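Long-range contacts in manganese lipoxygenase (Gaeumannomyces graminis, PDB 5FX8), which uses a manganese ion to oxygenate linoleic and alpha-linolenic acids to their 11S- and 13R-hydroperoxides, the 11S product being converted to the 13R one: residues W472-Q483 with L607-V618; V314-M322 with D553-L561. All coordinates share one frame; numbering follows the deposited sequence.

Contact 1 lies in the core of the lipoxygenase fold, its centre about 8 Å from the centre of the chain; that of contact 2 is farther out, about 22 Å from the chain centre, still mostly buried, with R320, D553 and A557 partly exposed. The centres of the two contacts are about 16 Å apart, and they meet directly: F614 of contact 1 packs on R320 and A554 of contact 2, and T474 on L321 and M322. Both set a helix against a largely irregular segment distant in sequence. The chemistry differs with the place: W472-Q483 and L607-V618 share metal ligation and buried polar bonds, whereas V314-M322 and D553-L561 are joined by one arginine and a few aliphatic and aromatic contacts.

Contact 1 (W472-Q483 with L607-V618); sequences WITGGAHHVMNQ and LNPAVNPFFLSV. With MN (manganese (II) ion), chain I.
H478, N482 and V618 meet at the manganese ion, which draws the C-terminal tail against the end of helix 460-481. H478 binds it through NE2 at 2.2 Å, N482 through OD1 at 2.4 Å and the C-terminal V618 through its O at 1.9 Å. A water, H290 and H294 complete the site; metal-bound water is the catalytic base that abstracts hydrogen from the substrate. A chi1 of 177° turns H478 CG away from its own backbone N and carries the ring to the metal. Its other nitrogen, ND1, donates to H479 ND1 in a nearly straight bond of 162°, close to the H478 ring plane, which should restrain the ring's rotation.

Three hydrogen bonds tie the tail to the helix and to Q483 just beyond it. H479, a second-shell residue, donates from NE2 to P613 O over 2.8 Å, the acceptor lying 32° out of the imidazole plane. T474 OG1 donates to F614 O, so a small hydroxyl satisfies a buried carbonyl. S617 OG reaches Q483 OE1, but this bond is modelled unusually short and its detail is doubtful.

Apolar groups fill in between. P613 CD sits over one face of the H479 imidazole, 4.0 Å from its centroid, in a CH-pi contact suited to a rigid proline ring. L616 lays CD2 against H478 CB and its CG against T474 CG2, the T474 and L616 side chains crossing at about a right angle. At the other end L607 brings CD2 to G476 CA at 3.6 Å, where the glycine backbone lets it come close, and touches W472 and V480.

Around this pairing, W472 rests on helix 396-420, I473 and L616 on the long helix 268-305, and N608 and P609 on helix 566-587.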
loop_
_atom_site.group_PDB
_atom_site.type_symbol
_atom_site.label_atom_id
_atom_site.label_comp_id
_atom_site.label_asym_id
_atom_site.label_seq_id
_atom_site.Cartn_x
_atom_site.Cartn_y
_atom_site.Cartn_z
ATOM N N TRP A 472 5.173 5.803 -12.686
ATOM C CA TRP A 472 4.381 6.780 -11.960
ATOM C C TRP A 472 3.129 6.130 -11.380
ATOM O O TRP A 472 2.733 6.428 -10.253
ATOM C CB TRP A 472 4.041 7.970 -12.881
ATOM C CG TRP A 472 2.784 8.652 -12.476
ATOM C CD1 TRP A 472 1.581 8.579 -13.104
ATOM C CD2 TRP A 472 2.569 9.429 -11.288
ATOM N NE1 TRP A 472 0.641 9.267 -12.396
ATOM C CE2 TRP A 472 1.220 9.794 -11.273
ATOM C CE3 TRP A 472 3.385 9.838 -10.234
ATOM C CZ2 TRP A 472 0.677 10.552 -10.262
ATOM C CZ3 TRP A 472 2.835 10.586 -9.235
ATOM C CH2 TRP A 472 1.504 10.928 -9.246
ATOM N N ILE A 473 2.531 5.195 -12.109
ATOM C CA ILE A 473 1.432 4.423 -11.557
ATOM C C ILE A 473 1.902 3.574 -10.386
ATOM O O ILE A 473 1.288 3.578 -9.314
ATOM C CB ILE A 473 0.788 3.566 -12.652
ATOM C CG1 ILE A 473 0.027 4.450 -13.616
ATOM C CG2 ILE A 473 -0.171 2.551 -12.068
ATOM C CD1 ILE A 473 -0.294 3.706 -14.868
ATOM N N THR A 474 2.990 2.843 -10.547
ATOM C CA THR A 474 3.246 1.923 -9.454
ATOM C C THR A 474 3.860 2.610 -8.253
ATOM O O THR A 474 3.732 2.106 -7.141
ATOM C CB THR A 474 4.121 0.735 -9.890
ATOM O OG1 THR A 474 5.476 1.140 -10.091
ATOM C CG2 THR A 474 3.583 0.142 -11.141
ATOM N N GLY A 475 4.482 3.760 -8.423
ATOM C CA GLY A 475 5.153 4.304 -7.267
ATOM C C GLY A 475 4.556 5.611 -6.820
ATOM O O GLY A 475 5.091 6.256 -5.929
ATOM N N GLY A 476 3.462 6.013 -7.446
ATOM C CA GLY A 476 2.843 7.300 -7.207
ATOM C C GLY A 476 1.330 7.288 -7.268
ATOM O O GLY A 476 0.695 7.380 -6.232
ATOM N N ALA A 477 0.741 7.146 -8.453
ATOM C CA ALA A 477 -0.709 7.198 -8.576
ATOM C C ALA A 477 -1.415 6.146 -7.710
ATOM O O ALA A 477 -2.442 6.437 -7.090
ATOM C CB ALA A 477 -1.107 7.037 -10.027
ATOM N N HIS A 478 -0.902 4.914 -7.674
ATOM C CA HIS A 478 -1.533 3.897 -6.845
ATOM C C HIS A 478 -1.623 4.340 -5.398
ATOM O O HIS A 478 -2.644 4.130 -4.738
ATOM C CB HIS A 478 -0.759 2.586 -6.916
ATOM C CG HIS A 478 -1.321 1.521 -6.027
ATOM N ND1 HIS A 478 -0.970 1.397 -4.709
ATOM C CD2 HIS A 478 -2.253 0.570 -6.258
ATOM C CE1 HIS A 478 -1.637 0.396 -4.171
ATOM N NE2 HIS A 478 -2.417 -0.129 -5.093
ATOM N N HIS A 479 -0.571 4.950 -4.887
ATOM C CA HIS A 479 -0.496 5.224 -3.469
ATOM C C HIS A 479 -1.253 6.480 -3.086
ATOM O O HIS A 479 -1.331 6.814 -1.913
ATOM C CB HIS A 479 0.968 5.299 -3.060
ATOM C CG HIS A 479 1.816 4.196 -3.630
ATOM N ND1 HIS A 479 1.400 2.886 -3.703
ATOM C CD2 HIS A 479 3.063 4.216 -4.153
ATOM C CE1 HIS A 479 2.357 2.147 -4.230
ATOM N NE2 HIS A 479 3.374 2.933 -4.518
ATOM N N VAL A 480 -1.808 7.190 -4.045
ATOM C CA VAL A 480 -2.710 8.267 -3.710
ATOM C C VAL A 480 -4.107 7.712 -3.470
ATOM O O VAL A 480 -4.842 8.199 -2.610
ATOM C CB VAL A 480 -2.671 9.323 -4.835
ATOM C CG1 VAL A 480 -3.695 10.408 -4.620
ATOM C CG2 VAL A 480 -1.305 9.923 -4.947
ATOM N N MET A 481 -4.495 6.679 -4.213
ATOM C CA MET A 481 -5.845 6.150 -4.102
ATOM C C MET A 481 -5.961 5.057 -3.049
ATOM O O MET A 481 -6.963 4.984 -2.351
ATOM C CB MET A 481 -6.309 5.602 -5.452
ATOM C CG MET A 481 -6.409 6.610 -6.558
ATOM S SD MET A 481 -7.766 7.742 -6.311
ATOM C CE MET A 481 -8.801 7.287 -7.695
ATOM N N ASN A 482 -4.946 4.217 -2.925
ATOM C CA ASN A 482 -4.959 2.995 -2.151
ATOM C C ASN A 482 -3.749 3.051 -1.248
ATOM O O ASN A 482 -3.385 4.137 -0.800
ATOM C CB ASN A 482 -4.909 1.788 -3.076
ATOM C CG ASN A 482 -5.266 0.516 -2.386
ATOM O OD1 ASN A 482 -4.621 -0.511 -2.586
ATOM N ND2 ASN A 482 -6.291 0.568 -1.552
ATOM N N GLN A 483 -3.109 1.915 -0.996
ATOM C CA GLN A 483 -1.918 1.824 -0.146
ATOM C C GLN A 483 -2.249 2.463 1.205
ATOM O O GLN A 483 -3.266 2.091 1.807
ATOM C CB GLN A 483 -0.720 2.415 -0.904
ATOM C CG GLN A 483 0.657 1.961 -0.408
ATOM C CD GLN A 483 0.959 0.457 -0.540
ATOM O OE1 GLN A 483 0.817 -0.145 -1.597
ATOM N NE2 GLN A 483 1.425 -0.123 0.529
ATOM N N LEU A 607 2.437 11.093 -1.421
ATOM C CA LEU A 607 3.345 10.887 -2.519
ATOM C C LEU A 607 4.783 10.907 -2.071
ATOM O O LEU A 607 5.673 11.014 -2.913
ATOM C CB LEU A 607 3.100 11.942 -3.583
ATOM C CG LEU A 607 2.014 11.581 -4.563
ATOM C CD1 LEU A 607 1.789 12.769 -5.394
ATOM C CD2 LEU A 607 2.496 10.401 -5.381
ATOM N N ASN A 608 5.028 10.831 -0.765
ATOM C CA ASN A 608 6.358 10.728 -0.184
ATOM C C ASN A 608 7.057 9.494 -0.727
ATOM O O ASN A 608 6.634 8.373 -0.429
ATOM C CB ASN A 608 6.276 10.665 1.342
ATOM C CG ASN A 608 7.643 10.779 2.022
ATOM O OD1 ASN A 608 8.678 10.500 1.430
ATOM N ND2 ASN A 608 7.638 11.210 3.265
ATOM N N PRO A 609 8.133 9.654 -1.509
ATOM C CA PRO A 609 8.820 8.482 -2.061
ATOM C C PRO A 609 9.602 7.702 -1.037
ATOM O O PRO A 609 10.016 6.593 -1.330
ATOM C CB PRO A 609 9.736 9.085 -3.123
ATOM C CG PRO A 609 9.953 10.437 -2.704
ATOM C CD PRO A 609 8.775 10.900 -1.945
ATOM N N ALA A 610 9.824 8.232 0.152
ATOM C CA ALA A 610 10.513 7.466 1.171
ATOM C C ALA A 610 9.590 6.529 1.908
ATOM O O ALA A 610 10.070 5.649 2.625
ATOM C CB ALA A 610 11.180 8.386 2.176
ATOM N N VAL A 611 8.287 6.697 1.740
ATOM C CA VAL A 611 7.293 5.935 2.467
ATOM C C VAL A 611 6.609 4.928 1.565
ATOM O O VAL A 611 6.256 3.836 1.997
ATOM C CB VAL A 611 6.267 6.899 3.104
ATOM C CG1 VAL A 611 5.172 6.130 3.805
ATOM C CG2 VAL A 611 6.982 7.859 4.058
ATOM N N ASN A 612 6.431 5.266 0.346
ATOM C CA ASN A 612 5.694 4.407 -0.548
ATOM C C ASN A 612 6.574 3.302 -1.117
ATOM O O ASN A 612 7.769 3.474 -1.266
ATOM C CB ASN A 612 5.105 5.246 -1.656
ATOM C CG ASN A 612 3.965 6.058 -1.161
ATOM O OD1 ASN A 612 3.229 5.582 -0.299
ATOM N ND2 ASN A 612 3.793 7.267 -1.666
ATOM N N PRO A 613 6.007 2.157 -1.433
ATOM C CA PRO A 613 6.752 1.164 -2.191
ATOM C C PRO A 613 6.836 1.559 -3.649
ATOM O O PRO A 613 6.035 2.339 -4.148
ATOM C CB PRO A 613 5.907 -0.101 -2.020
ATOM C CG PRO A 613 4.595 0.376 -1.881
ATOM C CD PRO A 613 4.648 1.679 -1.142
ATOM N N PHE A 614 7.787 0.935 -4.349
ATOM C CA PHE A 614 7.971 1.189 -5.774
ATOM C C PHE A 614 7.071 0.330 -6.650
ATOM O O PHE A 614 7.132 0.447 -7.873
ATOM C CB PHE A 614 9.441 0.985 -6.184
ATOM C CG PHE A 614 9.914 -0.438 -6.095
ATOM C CD1 PHE A 614 9.625 -1.348 -7.092
ATOM C CD2 PHE A 614 10.646 -0.861 -5.014
ATOM C CE1 PHE A 614 10.029 -2.646 -6.989
ATOM C CE2 PHE A 614 11.051 -2.153 -4.908
ATOM C CZ PHE A 614 10.741 -3.049 -5.903
ATOM N N PHE A 615 6.261 -0.539 -6.070
ATOM C CA PHE A 615 5.455 -1.485 -6.821
ATOM C C PHE A 615 4.042 -1.435 -6.279
ATOM O O PHE A 615 3.774 -0.779 -5.270
ATOM C CB PHE A 615 6.035 -2.905 -6.730
ATOM C CG PHE A 615 6.141 -3.428 -5.322
ATOM C CD1 PHE A 615 7.169 -3.004 -4.475
ATOM C CD2 PHE A 615 5.211 -4.350 -4.835
ATOM C CE1 PHE A 615 7.258 -3.484 -3.162
ATOM C CE2 PHE A 615 5.304 -4.843 -3.528
ATOM C CZ PHE A 615 6.312 -4.414 -2.694
ATOM N N LEU A 616 3.138 -2.131 -6.966
ATOM C CA LEU A 616 1.717 -2.206 -6.602
ATOM C C LEU A 616 1.543 -3.268 -5.515
ATOM O O LEU A 616 1.265 -4.428 -5.791
ATOM C CB LEU A 616 0.869 -2.511 -7.834
ATOM C CG LEU A 616 0.904 -1.580 -9.067
ATOM C CD1 LEU A 616 0.394 -2.277 -10.312
ATOM C CD2 LEU A 616 0.136 -0.294 -8.886
ATOM N N SER A 617 1.696 -2.866 -4.254
ATOM C CA SER A 617 1.839 -3.825 -3.175
ATOM C C SER A 617 0.511 -4.310 -2.589
ATOM O O SER A 617 0.485 -5.382 -1.976
ATOM C CB SER A 617 2.734 -3.255 -2.073
ATOM O OG SER A 617 2.064 -2.334 -1.262
ATOM N N VAL A 618 -0.590 -3.591 -2.784
ATOM C CA VAL A 618 -1.895 -4.069 -2.334
ATOM C C VAL A 618 -3.018 -3.774 -3.322
ATOM O O VAL A 618 -3.038 -2.716 -3.986
ATOM C CB VAL A 618 -2.236 -3.491 -0.953
ATOM C CG1 VAL A 618 -1.360 -4.111 0.110
ATOM C CG2 VAL A 618 -2.068 -1.982 -0.945
HETATM MN MN MN I . -4.217 -1.412 -4.793
HETATM O O HOH W 1 -5.977 -2.917 -4.055
#

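Contact 2 (V314-M322 with D553-L561); sequences VMGVLNRLM and DAFAAPDLL
The C-terminal part of helix 313-321 packs against the type I beta turn D553-A556 and the start of helix 558-563, with R320 and L560 the main side chains across the contact. R320 bends at chi2 (81°), which carries the guanidinium alongside the turn. Its NE donates to A554 O at 2.8 Å; the carbonyl oxygen lies near the guanidinium plane, but the donor stands above the plane of the carbonyl. NH2 donates to D553 O over 3.1 Å. That oxygen also accepts A556 N, the bond that closes the turn, and the two donors come from opposite faces of its plane. Arginine suits this place because its long arm can offer two N-H groups to successive carbonyls, and its charge may polarise both.

A557, at the N-cap position of helix 558-563, lays its methyl over one face of the guanidinium, with CB 3.4 Å from R320 NH1; the small side chain allows the flat group to lie close. L560 points at the first helix and splits its branches: CD1 lies 3.8 Å from R320 CB, while CD2 reaches G316 O, where the absence of a side chain on the glycine permits a close approach. F555 brings CE1 to V317 CG1 and L321 CD2, both at 4.3 Å, a looser aliphatic-aromatic contact. The same ring stacks on F411 of helix 396-420 and meets F575 of helix 566-587 edge-to-face, joining the turn to those two helices.

Within the largely helical lipoxygenase fold, the arrangement is that of an arginine side chain reaching from one helix to bond the backbone carbonyls of a beta turn that leads into another.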
loop_
_atom_site.group_PDB
_atom_site.type_symbol
_atom_site.label_atom_id
_atom_site.label_comp_id
_atom_site.label_asym_id
_atom_site.label_seq_id
_atom_site.Cartn_x
_atom_site.Cartn_y
_atom_site.Cartn_z
ATOM N N VAL A 314 14.584 -3.106 -21.084
ATOM C CA VAL A 314 13.270 -2.587 -20.743
ATOM C C VAL A 314 12.434 -3.657 -20.043
ATOM O O VAL A 314 11.665 -3.355 -19.125
ATOM C CB VAL A 314 12.576 -2.040 -21.998
ATOM C CG1 VAL A 314 11.209 -1.611 -21.661
ATOM C CG2 VAL A 314 13.333 -0.878 -22.522
ATOM N N MET A 315 12.595 -4.923 -20.444
ATOM C CA MET A 315 11.918 -6.017 -19.768
ATOM C C MET A 315 12.310 -6.084 -18.311
ATOM O O MET A 315 11.466 -6.340 -17.455
ATOM C CB MET A 315 12.232 -7.352 -20.443
ATOM C CG MET A 315 11.360 -8.524 -19.976
ATOM S SD MET A 315 9.656 -8.293 -20.489
ATOM C CE MET A 315 8.828 -7.884 -18.977
ATOM N N GLY A 316 13.587 -5.865 -18.014
ATOM C CA GLY A 316 14.040 -5.908 -16.635
ATOM C C GLY A 316 13.493 -4.774 -15.791
ATOM O O GLY A 316 13.114 -4.981 -14.638
ATOM N N VAL A 317 13.420 -3.567 -16.351
ATOM C CA VAL A 317 12.827 -2.480 -15.579
ATOM C C VAL A 317 11.306 -2.683 -15.407
ATOM O O VAL A 317 10.743 -2.408 -14.335
ATOM C CB VAL A 317 13.201 -1.144 -16.235
ATOM C CG1 VAL A 317 12.437 0.018 -15.678
ATOM C CG2 VAL A 317 14.650 -0.922 -16.020
ATOM N N LEU A 318 10.619 -3.188 -16.434
ATOM C CA LEU A 318 9.194 -3.436 -16.274
ATOM C C LEU A 318 8.939 -4.521 -15.237
ATOM O O LEU A 318 8.058 -4.373 -14.388
ATOM C CB LEU A 318 8.559 -3.808 -17.605
ATOM C CG LEU A 318 8.324 -2.673 -18.588
ATOM C CD1 LEU A 318 7.712 -3.253 -19.799
ATOM C CD2 LEU A 318 7.427 -1.637 -18.044
ATOM N N ASN A 319 9.718 -5.603 -15.272
ATOM C CA ASN A 319 9.602 -6.614 -14.226
ATOM C C ASN A 319 9.808 -6.014 -12.863
ATOM O O ASN A 319 9.086 -6.340 -11.924
ATOM C CB ASN A 319 10.602 -7.739 -14.423
ATOM C CG ASN A 319 10.130 -8.691 -15.399
ATOM O OD1 ASN A 319 8.956 -8.672 -15.694
ATOM N ND2 ASN A 319 11.009 -9.491 -15.971
ATOM N N ARG A 320 10.809 -5.162 -12.723
ATOM C CA ARG A 320 11.023 -4.539 -11.427
ATOM C C ARG A 320 9.807 -3.737 -10.985
ATOM O O ARG A 320 9.387 -3.832 -9.836
ATOM C CB ARG A 320 12.262 -3.659 -11.469
ATOM C CG ARG A 320 12.410 -2.837 -10.233
ATOM C CD ARG A 320 13.016 -3.674 -9.185
ATOM N NE ARG A 320 13.414 -2.926 -8.014
ATOM C CZ ARG A 320 13.877 -3.482 -6.908
ATOM N NH1 ARG A 320 14.020 -4.789 -6.831
ATOM N NH2 ARG A 320 14.231 -2.729 -5.897
ATOM N N LEU A 321 9.225 -2.945 -11.880
ATOM C CA LEU A 321 8.104 -2.108 -11.462
ATOM C C LEU A 321 6.832 -2.918 -11.210
ATOM O O LEU A 321 5.972 -2.478 -10.455
ATOM C CB LEU A 321 7.814 -1.031 -12.508
ATOM C CG LEU A 321 8.839 0.042 -12.818
ATOM C CD1 LEU A 321 8.421 0.642 -14.095
ATOM C CD2 LEU A 321 8.820 1.060 -11.759
ATOM N N MET A 322 6.683 -4.075 -11.852
ATOM C CA MET A 322 5.532 -4.941 -11.686
ATOM C C MET A 322 5.788 -6.043 -10.673
ATOM O O MET A 322 5.139 -7.094 -10.730
ATOM C CB MET A 322 5.147 -5.557 -13.019
ATOM C CG MET A 322 4.753 -4.588 -14.068
ATOM S SD MET A 322 3.326 -3.665 -13.619
ATOM C CE MET A 322 4.230 -2.192 -13.526
ATOM N N ASP A 553 14.348 3.246 -3.883
ATOM C CA ASP A 553 15.103 2.057 -4.266
ATOM C C ASP A 553 14.537 1.403 -5.504
ATOM O O ASP A 553 14.911 0.270 -5.808
ATOM C CB ASP A 553 15.133 1.007 -3.133
ATOM C CG ASP A 553 15.344 1.621 -1.750
ATOM O OD1 ASP A 553 16.439 2.199 -1.534
ATOM O OD2 ASP A 553 14.433 1.532 -0.879
ATOM N N ALA A 554 13.634 2.078 -6.211
ATOM C CA ALA A 554 12.934 1.427 -7.316
ATOM C C ALA A 554 13.893 0.857 -8.345
ATOM O O ALA A 554 13.666 -0.239 -8.852
ATOM C CB ALA A 554 11.974 2.383 -7.999
ATOM N N PHE A 555 14.948 1.590 -8.692
ATOM C CA PHE A 555 15.816 1.176 -9.786
ATOM C C PHE A 555 17.134 0.631 -9.292
ATOM O O PHE A 555 18.028 0.359 -10.095
ATOM C CB PHE A 555 16.032 2.333 -10.762
ATOM C CG PHE A 555 14.770 2.931 -11.215
ATOM C CD1 PHE A 555 13.895 2.204 -11.978
ATOM C CD2 PHE A 555 14.416 4.189 -10.819
ATOM C CE1 PHE A 555 12.711 2.721 -12.361
ATOM C CE2 PHE A 555 13.235 4.712 -11.201
ATOM C CZ PHE A 555 12.369 3.968 -11.982
ATOM N N ALA A 556 17.235 0.419 -7.991
ATOM C CA ALA A 556 18.444 0.061 -7.304
ATOM C C ALA A 556 18.528 -1.416 -7.046
ATOM O O ALA A 556 19.241 -1.827 -6.141
ATOM C CB ALA A 556 18.511 0.825 -5.994
ATOM N N ALA A 557 17.775 -2.216 -7.768
ATOM C CA ALA A 557 17.893 -3.647 -7.650
ATOM C C ALA A 557 19.285 -4.094 -8.057
ATOM O O ALA A 557 19.718 -3.794 -9.174
ATOM C CB ALA A 557 16.885 -4.337 -8.544
ATOM N N PRO A 558 19.961 -4.901 -7.241
ATOM C CA PRO A 558 21.327 -5.333 -7.587
ATOM C C PRO A 558 21.461 -5.985 -8.951
ATOM O O PRO A 558 22.462 -5.753 -9.627
ATOM C CB PRO A 558 21.658 -6.303 -6.455
ATOM C CG PRO A 558 20.822 -5.817 -5.313
ATOM C CD PRO A 558 19.532 -5.426 -5.937
ATOM N N ASP A 559 20.495 -6.785 -9.384
ATOM C CA ASP A 559 20.609 -7.411 -10.697
ATOM C C ASP A 559 20.467 -6.403 -11.825
ATOM O O ASP A 559 21.048 -6.592 -12.898
ATOM C CB ASP A 559 19.576 -8.511 -10.830
ATOM C CG ASP A 559 19.716 -9.557 -9.741
ATOM O OD1 ASP A 559 20.859 -9.796 -9.270
ATOM O OD2 ASP A 559 18.684 -10.141 -9.343
ATOM N N LEU A 560 19.700 -5.338 -11.614
ATOM C CA LEU A 560 19.569 -4.329 -12.649
ATOM C C LEU A 560 20.814 -3.447 -12.702
ATOM O O LEU A 560 21.292 -3.106 -13.787
ATOM C CB LEU A 560 18.310 -3.500 -12.408
ATOM C CG LEU A 560 16.931 -4.134 -12.522
ATOM C CD1 LEU A 560 15.914 -3.083 -12.246
ATOM C CD2 LEU A 560 16.734 -4.633 -13.891
ATOM N N LEU A 561 21.383 -3.114 -11.545
ATOM C CA LEU A 561 22.656 -2.411 -11.519
ATOM C C LEU A 561 23.811 -3.252 -12.080
ATOM O O LEU A 561 24.766 -2.703 -12.636
ATOM C CB LEU A 561 22.964 -1.989 -10.095
ATOM C CG LEU A 561 22.122 -0.893 -9.504
ATOM C CD1 LEU A 561 22.500 -0.773 -8.078
ATOM C CD2 LEU A 561 22.435 0.373 -10.238
#